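Local coordinates for protein polyketide biosynthesis 3-hydroxy-3-methylglutaryl-ACP synthase PksG (Bacillus subtilis, PDB 4YXT) that catalyses the aldol condensation of acetyl-ACP with a beta-ketothioester polyketide intermediate during biosynthesis of the antibiotic bacillaene, at residues M9-G14 and G171-L176; T79-G84 and A142-R147; N289-V294 and L302-A307. The protein carries 1 engineered substitution. All coordinates share one frame; numbering follows the deposited sequence.

From the N terminus, strand 5-12 comes first, and contact 1 closes a loop of 156 residues when strand 170-178 returns antiparallel beside it. Contact 2 is nested inside that loop: strand 74-80 is met by strand 137-145 in parallel, just ahead of Ala82, an engineered residue at a by-similarity proton donor/acceptor position. The two contacts share one sheet, because 137-145 also borders 170-178, with Val173 N bonded to Ala142 O. Contact 3 follows in series as a short local closure between residues 289-294 and helix 301-312. That helix lies on the sheet, where Leu304 meets Val11 and Phe303 meets Met9, Val173 and Ala142, so the C-terminal family region packs on the N-terminal one.

Contact 1: residues M9-G14 and G171-L176; sequences MNVFGG and GAVAVL
Met9 turns its CG into the slot between its own backbone N and carbonyl carbon (chi1 81°) and bends again at chi3 (-69°), which folds the methyl CE across to the valines of strand 170-178. CE lies 3.6 Å from Val173 CG1 and 3.8 Å from Val175 CG2; the methionine runs alongside Val175, pointing the same way, and passes slantwise over Val173. On that same face Val11 offers the branch beside its backbone N, and its CG2 meets the corresponding branch of Val173, CG2, at 4.1 Å. Helix 301-312 covers this side, with Phe303 on Met9 and Leu304 on Val11.

Asn10, Phe12, Ala172 and Ala174 project to the other face. Asn10 ND2 gives a hydrogen bond to Ala58 O of helix 51-64, and the Phe12 ring turns off to meet Phe54 edge-to-face and His355 with nearly parallel planes.

Between the faces, four backbone bonds hold the strands. Asn10 and Ala174 form one hydrogen-bonded pair, with Ala174 N 2.9 Å from Asn10 O, and Phe12 and Ala172 form the next, with Phe12 N 2.8 Å from Ala172 O. Met9 with Val175 and Val11 with Val173 are the non-hydrogen-bonded pairs. The strand directions differ by 168°: this is regular antiparallel pairing in the N-terminal half of the thiolase-like fold, in the sheet order 106-111, 74-80, 137-145, 170-178, 5-12, with helices on both faces.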
ATOM      1  N   MET A   9      19.068   6.342  -7.593  1.00 24.82           N
ATOM      2  CA  MET A   9      18.689   5.640  -6.350  1.00 29.79           C
ATOM      3  C   MET A   9      19.766   5.767  -5.286  1.00 26.32           C
ATOM      4  O   MET A   9      20.928   5.819  -5.610  1.00 31.02           O
ATOM      5  CB  MET A   9      18.322   4.155  -6.603  1.00 31.14           C
ATOM      6  CG  MET A   9      19.479   3.188  -6.726  1.00 33.42           C
ATOM      7  SD  MET A   9      18.945   1.532  -7.257  1.00 39.20           S
ATOM      8  CE  MET A   9      18.050   0.978  -5.821  1.00 31.93           C
ATOM      9  N   ASN A  10      19.345   5.840  -4.027  1.00 25.49           N
ATOM     10  CA  ASN A  10      20.230   6.104  -2.922  1.00 22.56           C
ATOM     11  C   ASN A  10      19.853   5.354  -1.666  1.00 24.02           C
ATOM     12  O   ASN A  10      18.699   5.143  -1.383  1.00 25.09           O
ATOM     13  CB  ASN A  10      20.298   7.588  -2.594  1.00 21.71           C
ATOM     14  CG  ASN A  10      21.383   7.884  -1.560  1.00 20.86           C
ATOM     15  OD1 ASN A  10      22.459   7.321  -1.634  1.00 21.36           O
ATOM     16  ND2 ASN A  10      21.086   8.653  -0.586  1.00 19.54           N
ATOM     17  N   VAL A  11      20.856   5.001  -0.885  1.00 24.53           N
ATOM     18  CA  VAL A  11      20.695   4.102   0.238  1.00 25.96           C
ATOM     19  C   VAL A  11      21.001   4.937   1.421  1.00 24.50           C
ATOM     20  O   VAL A  11      21.922   5.696   1.313  1.00 23.93           O
ATOM     21  CB  VAL A  11      21.763   2.959   0.189  1.00 24.57           C
ATOM     22  CG1 VAL A  11      21.792   2.120   1.463  1.00 22.29           C
ATOM     23  CG2 VAL A  11      21.514   2.070  -0.999  1.00 24.85           C
ATOM     24  N   PHE A  12      20.193   4.815   2.484  1.00 25.22           N
ATOM     25  CA  PHE A  12      20.538   5.207   3.857  1.00 24.97           C
ATOM     26  C   PHE A  12      20.527   3.971   4.754  1.00 27.94           C
ATOM     27  O   PHE A  12      19.445   3.412   5.067  1.00 25.16           O
ATOM     28  CB  PHE A  12      19.539   6.176   4.464  1.00 25.29           C
ATOM     29  CG  PHE A  12      20.005   6.772   5.772  1.00 24.51           C
ATOM     30  CD1 PHE A  12      21.002   7.732   5.782  1.00 24.52           C
ATOM     31  CD2 PHE A  12      19.466   6.368   6.985  1.00 24.38           C
ATOM     32  CE1 PHE A  12      21.463   8.298   6.972  1.00 24.49           C
ATOM     33  CE2 PHE A  12      19.917   6.936   8.175  1.00 25.05           C
ATOM     34  CZ  PHE A  12      20.923   7.899   8.163  1.00 22.33           C
ATOM     35  N   GLY A  13      21.727   3.554   5.163  1.00 27.48           N
ATOM     36  CA  GLY A  13      21.922   2.414   6.066  1.00 26.47           C
ATOM     37  C   GLY A  13      22.301   2.787   7.482  1.00 26.46           C
ATOM     38  O   GLY A  13      23.122   2.130   8.097  1.00 27.90           O
ATOM     39  N   GLY A  14      21.678   3.829   8.001  1.00 28.96           N
ATOM     40  CA  GLY A  14      21.718   4.126   9.420  1.00 28.91           C
ATOM     41  C   GLY A  14      22.810   5.134   9.715  1.00 28.67           C
ATOM     42  O   GLY A  14      23.689   5.391   8.893  1.00 28.04           O
ATOM     43  N   GLY A 171      17.197   0.346   7.474  1.00 23.44           N
ATOM     44  CA  GLY A 171      17.704   0.902   6.245  1.00 21.34           C
ATOM     45  C   GLY A 171      16.572   1.469   5.446  1.00 24.36           C
ATOM     46  O   GLY A 171      15.408   1.237   5.791  1.00 25.20           O
ATOM     47  N   ALA A 172      16.923   2.215   4.389  1.00 21.53           N
ATOM     48  CA  ALA A 172      15.961   2.712   3.432  1.00 20.12           C
ATOM     49  C   ALA A 172      16.678   2.915   2.152  1.00 18.57           C
ATOM     50  O   ALA A 172      17.880   3.212   2.145  1.00 17.80           O
ATOM     51  CB  ALA A 172      15.273   4.002   3.888  1.00 20.42           C
ATOM     52  N   VAL A 173      15.964   2.659   1.072  1.00 18.14           N
ATOM     53  CA  VAL A 173      16.438   2.936  -0.269  1.00 18.52           C
ATOM     54  C   VAL A 173      15.370   3.758  -1.025  1.00 19.92           C
ATOM     55  O   VAL A 173      14.181   3.393  -1.036  1.00 19.95           O
ATOM     56  CB  VAL A 173      16.716   1.659  -1.101  1.00 18.20           C
ATOM     57  CG1 VAL A 173      17.306   2.010  -2.479  1.00 18.32           C
ATOM     58  CG2 VAL A 173      17.674   0.713  -0.422  1.00 18.88           C
ATOM     59  N   ALA A 174      15.797   4.839  -1.667  1.00 17.86           N
ATOM     60  CA  ALA A 174      14.882   5.716  -2.330  1.00 18.23           C
ATOM     61  C   ALA A 174      15.216   5.580  -3.779  1.00 18.34           C
ATOM     62  O   ALA A 174      16.393   5.573  -4.147  1.00 20.93           O
ATOM     63  CB  ALA A 174      15.080   7.142  -1.842  1.00 18.99           C
ATOM     64  N   VAL A 175      14.201   5.448  -4.612  1.00 19.11           N
ATOM     65  CA  VAL A 175      14.359   5.195  -6.013  1.00 18.86           C
ATOM     66  C   VAL A 175      13.480   6.212  -6.769  1.00 23.09           C
ATOM     67  O   VAL A 175      12.264   6.211  -6.594  1.00 21.70           O
ATOM     68  CB  VAL A 175      13.863   3.769  -6.361  1.00 19.33           C
ATOM     69  CG1 VAL A 175      13.885   3.517  -7.859  1.00 21.29           C
ATOM     70  CG2 VAL A 175      14.637   2.634  -5.674  1.00 18.64           C
ATOM     71  N   LEU A 176      14.107   7.025  -7.631  1.00 22.31           N
ATOM     72  CA  LEU A 176      13.457   7.942  -8.537  1.00 21.40           C
ATOM     73  C   LEU A 176      13.210   7.304  -9.874  1.00 20.94           C
ATOM     74  O   LEU A 176      14.121   6.846 -10.498  1.00 21.57           O
ATOM     75  CB  LEU A 176      14.362   9.153  -8.777  1.00 21.47           C
ATOM     76  CG  LEU A 176      13.744  10.319  -9.567  1.00 21.00           C
ATOM     77  CD1 LEU A 176      12.721  11.113  -8.760  1.00 20.40           C
ATOM     78  CD2 LEU A 176      14.868  11.224 -10.055  1.00 22.30           C
TER

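Contact 2: residues T79-G84 and A142-R147; sequences TCSASG and ASDISR. Engineered in segment 79-84: Ala82 (natural residue Glu).
Asp144 OD1 is gripped from two directions by residues 81-83, the turn that follows Cys80. Ala82 N reaches its syn lone pair at 2.6 Å, nearly straight at 165°, while Ser83 OG gives a proton to the anti lone pair at 2.7 Å. Ser83 OG in turn accepts from Ile145 N at 3.1 Å, so one hydroxyl bridges the carboxylate and the backbone next to it. The other carboxylate oxygen, OD2, takes the Gly299 amide, and bonds at both oxygens should hold the group's rotation.

A chi1 of 179° swings Ser81 OG away from its own N and toward strand 137-145, 2.8 Å from Ser143 O and 3.0 Å from Asp144 OD1, two acceptors competing for one proton. It also accepts from Ser83 N, closing an ST turn. The turn lies past the C-terminal ends of two parallel strands and carries position 82, an engineered alanine in place of Glu, by similarity a proton donor/acceptor. Ala82 packs on Gly88 of the second subunit.

Before the turn, Cys80 and Ala142 form a parallel bridge. Ser143 N bonds Cys80 O at 3.1 Å, and Cys80 CB meets Ala142 CB at 4.2 Å.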
ATOM      1  N   THR A  79       5.573   5.039  -0.323  1.00 20.55           N
ATOM      2  CA  THR A  79       6.434   4.520   0.693  1.00 21.27           C
ATOM      3  C   THR A  79       6.091   3.060   0.889  1.00 19.18           C
ATOM      4  O   THR A  79       4.922   2.692   0.997  1.00 20.33           O
ATOM      5  CB  THR A  79       6.408   5.377   1.985  1.00 23.22           C
ATOM      6  OG1 THR A  79       6.858   6.696   1.682  1.00 25.28           O
ATOM      7  CG2 THR A  79       7.443   4.879   2.989  1.00 26.37           C
ATOM      8  N   CYS A  80       7.106   2.214   0.831  1.00 17.17           N
ATOM      9  CA  CYS A  80       6.937   0.769   0.968  1.00 17.17           C
ATOM     10  C   CYS A  80       7.518   0.405   2.317  1.00 18.31           C
ATOM     11  O   CYS A  80       8.717   0.663   2.588  1.00 16.89           O
ATOM     12  CB  CYS A  80       7.683   0.060  -0.108  1.00 18.40           C
ATOM     13  SG  CYS A  80       7.391   0.755  -1.778  1.00 21.20           S
ATOM     14  N   SER A  81       6.699  -0.145   3.196  1.00 18.74           N
ATOM     15  CA  SER A  81       7.212  -0.488   4.523  1.00 19.29           C
ATOM     16  C   SER A  81       6.407  -1.589   5.183  1.00 19.60           C
ATOM     17  O   SER A  81       5.280  -1.857   4.776  1.00 21.28           O
ATOM     18  CB  SER A  81       7.276   0.764   5.431  1.00 19.35           C
ATOM     19  OG  SER A  81       7.764   0.390   6.773  1.00 18.80           O
ATOM     20  N   ALA A  82       6.984  -2.165   6.250  1.00 21.53           N
ATOM     21  CA  ALA A  82       6.279  -3.030   7.171  1.00 20.60           C
ATOM     22  C   ALA A  82       6.470  -2.446   8.564  1.00 23.10           C
ATOM     23  O   ALA A  82       6.265  -3.107   9.595  1.00 24.67           O
ATOM     24  CB  ALA A  82       6.823  -4.452   7.049  1.00 19.94           C
ATOM     25  N   SER A  83       6.878  -1.182   8.601  1.00 22.72           N
ATOM     26  CA  SER A  83       7.246  -0.507   9.830  1.00 20.61           C
ATOM     27  C   SER A  83       6.357   0.737   9.967  1.00 21.27           C
ATOM     28  O   SER A  83       6.813   1.832  10.248  1.00 21.66           O
ATOM     29  CB  SER A  83       8.717  -0.129   9.792  1.00 20.14           C
ATOM     30  OG  SER A  83       9.565  -1.241   9.487  1.00 21.10           O
ATOM     31  N   GLY A  84       5.081   0.567   9.690  1.00 22.34           N
ATOM     32  CA  GLY A  84       4.185   1.683   9.655  1.00 23.55           C
ATOM     33  C   GLY A  84       4.065   2.425  10.965  1.00 25.78           C
ATOM     34  O   GLY A  84       4.262   1.879  12.066  1.00 22.80           O
ATOM     35  N   ALA A 142      11.554   2.604  -0.104  1.00 17.18           N
ATOM     36  CA  ALA A 142      11.388   1.506   0.797  1.00 20.31           C
ATOM     37  C   ALA A 142      12.180   1.785   2.102  1.00 20.86           C
ATOM     38  O   ALA A 142      13.368   1.970   2.047  1.00 21.62           O
ATOM     39  CB  ALA A 142      11.830   0.231   0.119  1.00 18.59           C
ATOM     40  N   SER A 143      11.492   1.810   3.258  1.00 25.60           N
ATOM     41  CA  SER A 143      12.037   2.153   4.595  1.00 23.71           C
ATOM     42  C   SER A 143      11.529   1.143   5.647  1.00 25.15           C
ATOM     43  O   SER A 143      10.329   1.035   5.898  1.00 27.20           O
ATOM     44  CB  SER A 143      11.561   3.583   4.963  1.00 25.34           C
ATOM     45  OG  SER A 143      12.317   4.225   6.016  1.00 24.01           O
ATOM     46  N   ASP A 144      12.435   0.387   6.253  1.00 26.32           N
ATOM     47  CA  ASP A 144      12.096  -0.579   7.297  1.00 25.82           C
ATOM     48  C   ASP A 144      13.160  -0.595   8.394  1.00 28.25           C
ATOM     49  O   ASP A 144      14.350  -0.388   8.117  1.00 26.25           O
ATOM     50  CB  ASP A 144      11.954  -2.013   6.765  1.00 26.41           C
ATOM     51  CG  ASP A 144      10.542  -2.320   6.226  1.00 28.57           C
ATOM     52  OD1 ASP A 144       9.531  -2.032   6.928  1.00 29.94           O
ATOM     53  OD2 ASP A 144      10.464  -2.837   5.070  1.00 28.03           O
ATOM     54  N   ILE A 145      12.671  -0.839   9.621  1.00 27.59           N
ATOM     55  CA  ILE A 145      13.434  -0.901  10.848  1.00 29.32           C
ATOM     56  C   ILE A 145      13.050  -2.202  11.547  1.00 28.77           C
ATOM     57  O   ILE A 145      11.880  -2.413  11.825  1.00 25.69           O
ATOM     58  CB  ILE A 145      13.051   0.230  11.809  1.00 30.35           C
ATOM     59  CG1 ILE A 145      13.622   1.599  11.377  1.00 33.88           C
ATOM     60  CG2 ILE A 145      13.630  -0.046  13.200  1.00 30.37           C
ATOM     61  CD1 ILE A 145      13.227   2.122  10.030  1.00 36.93           C
ATOM     62  N   SER A 146      14.022  -3.066  11.822  1.00 30.88           N
ATOM     63  CA  SER A 146      13.790  -4.216  12.703  1.00 36.71           C
ATOM     64  C   SER A 146      13.466  -3.807  14.141  1.00 40.43           C
ATOM     65  O   SER A 146      13.866  -2.748  14.591  1.00 44.96           O
ATOM     66  CB  SER A 146      15.007  -5.115  12.735  1.00 35.53           C
ATOM     67  OG  SER A 146      15.295  -5.497  11.428  1.00 40.79           O
ATOM     68  N   ARG A 147      12.827  -4.710  14.869  1.00 48.27           N
ATOM     69  CA  ARG A 147      12.239  -4.433  16.180  1.00 59.50           C
ATOM     70  C   ARG A 147      12.756  -5.345  17.315  1.00 63.81           C
ATOM     71  O   ARG A 147      12.778  -6.581  17.204  1.00 62.74           O
ATOM     72  CB  ARG A 147      10.709  -4.500  16.072  1.00 65.66           C
ATOM     73  CG  ARG A 147      10.075  -5.861  15.779  1.00 66.85           C
ATOM     74  CD  ARG A 147      10.602  -6.558  14.543  1.00 71.08           C
ATOM     75  NE  ARG A 147      11.860  -7.267  14.816  1.00 74.77           N
ATOM     76  CZ  ARG A 147      12.619  -7.859  13.889  1.00 73.47           C
ATOM     77  NH1 ARG A 147      12.248  -7.849  12.617  1.00 59.77           N
ATOM     78  NH2 ARG A 147      13.761  -8.467  14.243  1.00 74.74           N
TER

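Contact 3: residues N289-V294 and L302-A307; sequences NYCQRV and LFLALA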
ATOM      1  N   ASN A 289      27.622  -7.071  -1.349  1.00 26.79           N
ATOM      2  CA  ASN A 289      28.503  -6.180  -0.624  1.00 25.32           C
ATOM      3  C   ASN A 289      27.808  -5.262   0.390  1.00 26.21           C
ATOM      4  O   ASN A 289      28.130  -5.313   1.598  1.00 26.64           O
ATOM      5  CB  ASN A 289      29.314  -5.362  -1.610  1.00 28.83           C
ATOM      6  CG  ASN A 289      30.431  -4.565  -0.941  1.00 29.68           C
ATOM      7  OD1 ASN A 289      30.208  -3.689  -0.134  1.00 26.90           O
ATOM      8  ND2 ASN A 289      31.637  -4.873  -1.315  1.00 35.43           N
ATOM      9  N   TYR A 290      26.834  -4.451  -0.040  1.00 25.80           N
ATOM     10  CA  TYR A 290      26.187  -3.514   0.921  1.00 25.78           C
ATOM     11  C   TYR A 290      25.246  -4.231   1.889  1.00 24.00           C
ATOM     12  O   TYR A 290      25.069  -3.862   3.054  1.00 20.32           O
ATOM     13  CB  TYR A 290      25.415  -2.417   0.190  1.00 25.49           C
ATOM     14  CG  TYR A 290      26.232  -1.551  -0.677  1.00 28.88           C
ATOM     15  CD1 TYR A 290      27.603  -1.381  -0.449  1.00 30.91           C
ATOM     16  CD2 TYR A 290      25.658  -0.883  -1.738  1.00 30.23           C
ATOM     17  CE1 TYR A 290      28.363  -0.578  -1.257  1.00 33.83           C
ATOM     18  CE2 TYR A 290      26.420  -0.064  -2.565  1.00 31.28           C
ATOM     19  CZ  TYR A 290      27.772   0.101  -2.330  1.00 34.26           C
ATOM     20  OH  TYR A 290      28.548   0.912  -3.177  1.00 31.15           O
ATOM     21  N   CYS A 291      24.622  -5.268   1.384  1.00 24.32           N
ATOM     22  CA  CYS A 291      23.731  -6.048   2.212  1.00 24.97           C
ATOM     23  C   CYS A 291      24.445  -6.560   3.446  1.00 24.42           C
ATOM     24  O   CYS A 291      23.891  -6.528   4.523  1.00 23.33           O
ATOM     25  CB  CYS A 291      23.136  -7.201   1.379  1.00 27.02           C
ATOM     26  SG  CYS A 291      22.048  -6.557   0.076  1.00 29.96           S
ATOM     27  N   GLN A 292      25.687  -6.989   3.281  1.00 23.58           N
ATOM     28  CA  GLN A 292      26.484  -7.445   4.395  1.00 27.21           C
ATOM     29  C   GLN A 292      26.820  -6.382   5.418  1.00 26.15           C
ATOM     30  O   GLN A 292      27.309  -6.728   6.474  1.00 26.95           O
ATOM     31  CB  GLN A 292      27.838  -7.922   3.907  1.00 31.13           C
ATOM     32  CG  GLN A 292      27.797  -9.154   3.036  1.00 38.71           C
ATOM     33  CD  GLN A 292      29.193  -9.670   2.831  1.00 44.77           C
ATOM     34  OE1 GLN A 292      29.750 -10.313   3.721  1.00 52.87           O
ATOM     35  NE2 GLN A 292      29.792  -9.337   1.693  1.00 44.76           N
ATOM     36  N   ARG A 293      26.627  -5.109   5.096  1.00 23.10           N
ATOM     37  CA  ARG A 293      27.007  -4.042   5.994  1.00 24.25           C
ATOM     38  C   ARG A 293      25.825  -3.363   6.649  1.00 26.21           C
ATOM     39  O   ARG A 293      25.967  -2.673   7.679  1.00 23.07           O
ATOM     40  CB  ARG A 293      27.893  -3.047   5.257  1.00 24.16           C
ATOM     41  CG  ARG A 293      29.152  -3.647   4.657  1.00 25.21           C
ATOM     42  CD  ARG A 293      30.031  -2.598   3.936  1.00 25.80           C
ATOM     43  NE  ARG A 293      30.444  -1.615   4.919  1.00 24.84           N
ATOM     44  CZ  ARG A 293      31.065  -0.490   4.671  1.00 23.66           C
ATOM     45  NH1 ARG A 293      31.343  -0.111   3.434  1.00 23.18           N
ATOM     46  NH2 ARG A 293      31.342   0.291   5.698  1.00 25.82           N
ATOM     47  N   VAL A 294      24.640  -3.624   6.103  1.00 26.54           N
ATOM     48  CA  VAL A 294      23.394  -3.073   6.672  1.00 26.49           C
ATOM     49  C   VAL A 294      22.467  -4.072   7.393  1.00 23.56           C
ATOM     50  O   VAL A 294      21.794  -3.759   8.391  1.00 22.77           O
ATOM     51  CB  VAL A 294      22.639  -2.334   5.541  1.00 27.41           C
ATOM     52  CG1 VAL A 294      21.562  -1.441   6.118  1.00 29.82           C
ATOM     53  CG2 VAL A 294      23.620  -1.439   4.799  1.00 30.84           C
ATOM     54  N   LEU A 302      16.072  -6.102  -1.637  1.00 19.93           N
ATOM     55  CA  LEU A 302      16.432  -6.251  -3.051  1.00 20.31           C
ATOM     56  C   LEU A 302      16.973  -4.942  -3.665  1.00 20.73           C
ATOM     57  O   LEU A 302      17.891  -4.974  -4.447  1.00 21.87           O
ATOM     58  CB  LEU A 302      15.249  -6.741  -3.869  1.00 20.16           C
ATOM     59  CG  LEU A 302      15.498  -6.717  -5.371  1.00 20.45           C
ATOM     60  CD1 LEU A 302      16.503  -7.799  -5.770  1.00 19.30           C
ATOM     61  CD2 LEU A 302      14.168  -6.928  -6.028  1.00 21.15           C
ATOM     62  N   PHE A 303      16.367  -3.798  -3.373  1.00 21.22           N
ATOM     63  CA  PHE A 303      16.919  -2.567  -3.897  1.00 20.02           C
ATOM     64  C   PHE A 303      18.368  -2.333  -3.470  1.00 19.83           C
ATOM     65  O   PHE A 303      19.140  -1.865  -4.288  1.00 17.93           O
ATOM     66  CB  PHE A 303      16.064  -1.356  -3.520  1.00 21.52           C
ATOM     67  CG  PHE A 303      14.694  -1.333  -4.162  1.00 23.53           C
ATOM     68  CD1 PHE A 303      14.460  -1.911  -5.426  1.00 25.94           C
ATOM     69  CD2 PHE A 303      13.650  -0.669  -3.531  1.00 26.49           C
ATOM     70  CE1 PHE A 303      13.191  -1.864  -5.993  1.00 28.26           C
ATOM     71  CE2 PHE A 303      12.371  -0.620  -4.104  1.00 28.84           C
ATOM     72  CZ  PHE A 303      12.160  -1.209  -5.341  1.00 30.02           C
ATOM     73  N   LEU A 304      18.705  -2.656  -2.205  1.00 16.35           N
ATOM     74  CA  LEU A 304      20.026  -2.529  -1.668  1.00 18.95           C
ATOM     75  C   LEU A 304      21.031  -3.415  -2.370  1.00 20.19           C
ATOM     76  O   LEU A 304      22.193  -3.004  -2.544  1.00 21.19           O
ATOM     77  CB  LEU A 304      20.013  -2.845  -0.144  1.00 21.23           C
ATOM     78  CG  LEU A 304      21.271  -2.581   0.678  1.00 23.57           C
ATOM     79  CD1 LEU A 304      21.577  -1.108   0.715  1.00 25.30           C
ATOM     80  CD2 LEU A 304      21.161  -3.138   2.102  1.00 24.31           C
ATOM     81  N   ALA A 305      20.601  -4.633  -2.747  1.00 20.48           N
ATOM     82  CA  ALA A 305      21.434  -5.571  -3.497  1.00 20.80           C
ATOM     83  C   ALA A 305      21.575  -5.073  -4.922  1.00 19.90           C
ATOM     84  O   ALA A 305      22.611  -5.247  -5.611  1.00 21.89           O
ATOM     85  CB  ALA A 305      20.801  -6.986  -3.496  1.00 20.85           C
ATOM     86  N   LEU A 306      20.539  -4.441  -5.406  1.00 19.40           N
ATOM     87  CA  LEU A 306      20.627  -3.901  -6.781  1.00 19.03           C
ATOM     88  C   LEU A 306      21.632  -2.726  -6.874  1.00 21.02           C
ATOM     89  O   LEU A 306      22.503  -2.680  -7.730  1.00 25.31           O
ATOM     90  CB  LEU A 306      19.272  -3.400  -7.198  1.00 18.16           C
ATOM     91  CG  LEU A 306      19.153  -2.912  -8.653  1.00 16.47           C
ATOM     92  CD1 LEU A 306      19.414  -4.112  -9.470  1.00 17.90           C
ATOM     93  CD2 LEU A 306      17.764  -2.358  -8.904  1.00 16.51           C
ATOM     94  N   ALA A 307      21.482  -1.768  -5.994  1.00 23.35           N
ATOM     95  CA  ALA A 307      22.449  -0.674  -5.810  1.00 24.61           C
ATOM     96  C   ALA A 307      23.883  -1.197  -5.633  1.00 24.91           C
ATOM     97  O   ALA A 307      24.838  -0.671  -6.228  1.00 23.78           O
ATOM     98  CB  ALA A 307      22.065   0.142  -4.591  1.00 23.32           C
TER
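Leu304 reaches out from helix 301-312 into a pocket made by Tyr290, Cys291 and Val294. Its CG stands anti to the backbone N (chi1 -171°), which carries the two methyls toward the other segment. CD2 does most of the touching: it comes 3.8 Å from Val294 CB, the two side chains crossing at a slant, and 3.9 Å from Cys291 CA. The second methyl, CD1, lies against the aliphatic root of the tyrosine, 4.1 Å from Tyr290 CB.

Cys291 SG rests on Ala305, the next residue of the helix after Leu304, 3.8 Å from its CB and 3.7 Å from its backbone N. Further along the helix, the Tyr290 ring slants past so that CE2 sits 4.0 Å from Ala307 O.

Farther out, polar bonds fix the pieces. Tyr290 OH bonds Asp311 OD2 and Tyr290 N bonds Ser308 OG, both partners lying further along helix 301-312. Within its own segment, Tyr290 O accepts from Arg293 N at 2.9 Å and more weakly from Val294 N. The end of Arg293 leads off from the helix, to salt bridges with Glu41 and Asp357.

Beside the contact, Leu304 CD1 also reaches Val11 of strand 5-12, so the leucine is wedged between segment 289-294 and the sheet, while both Cys291 and Ala305 touch Thr251, next to His250, a proton donor/acceptor by similarity. The contact itself is dispersion between methyls, a thiol and tyrosine carbons, with no hydrogen bond joining the two segments; the bonds of Tyr290 to Asp311 and Ser308 probably set where its ring lies.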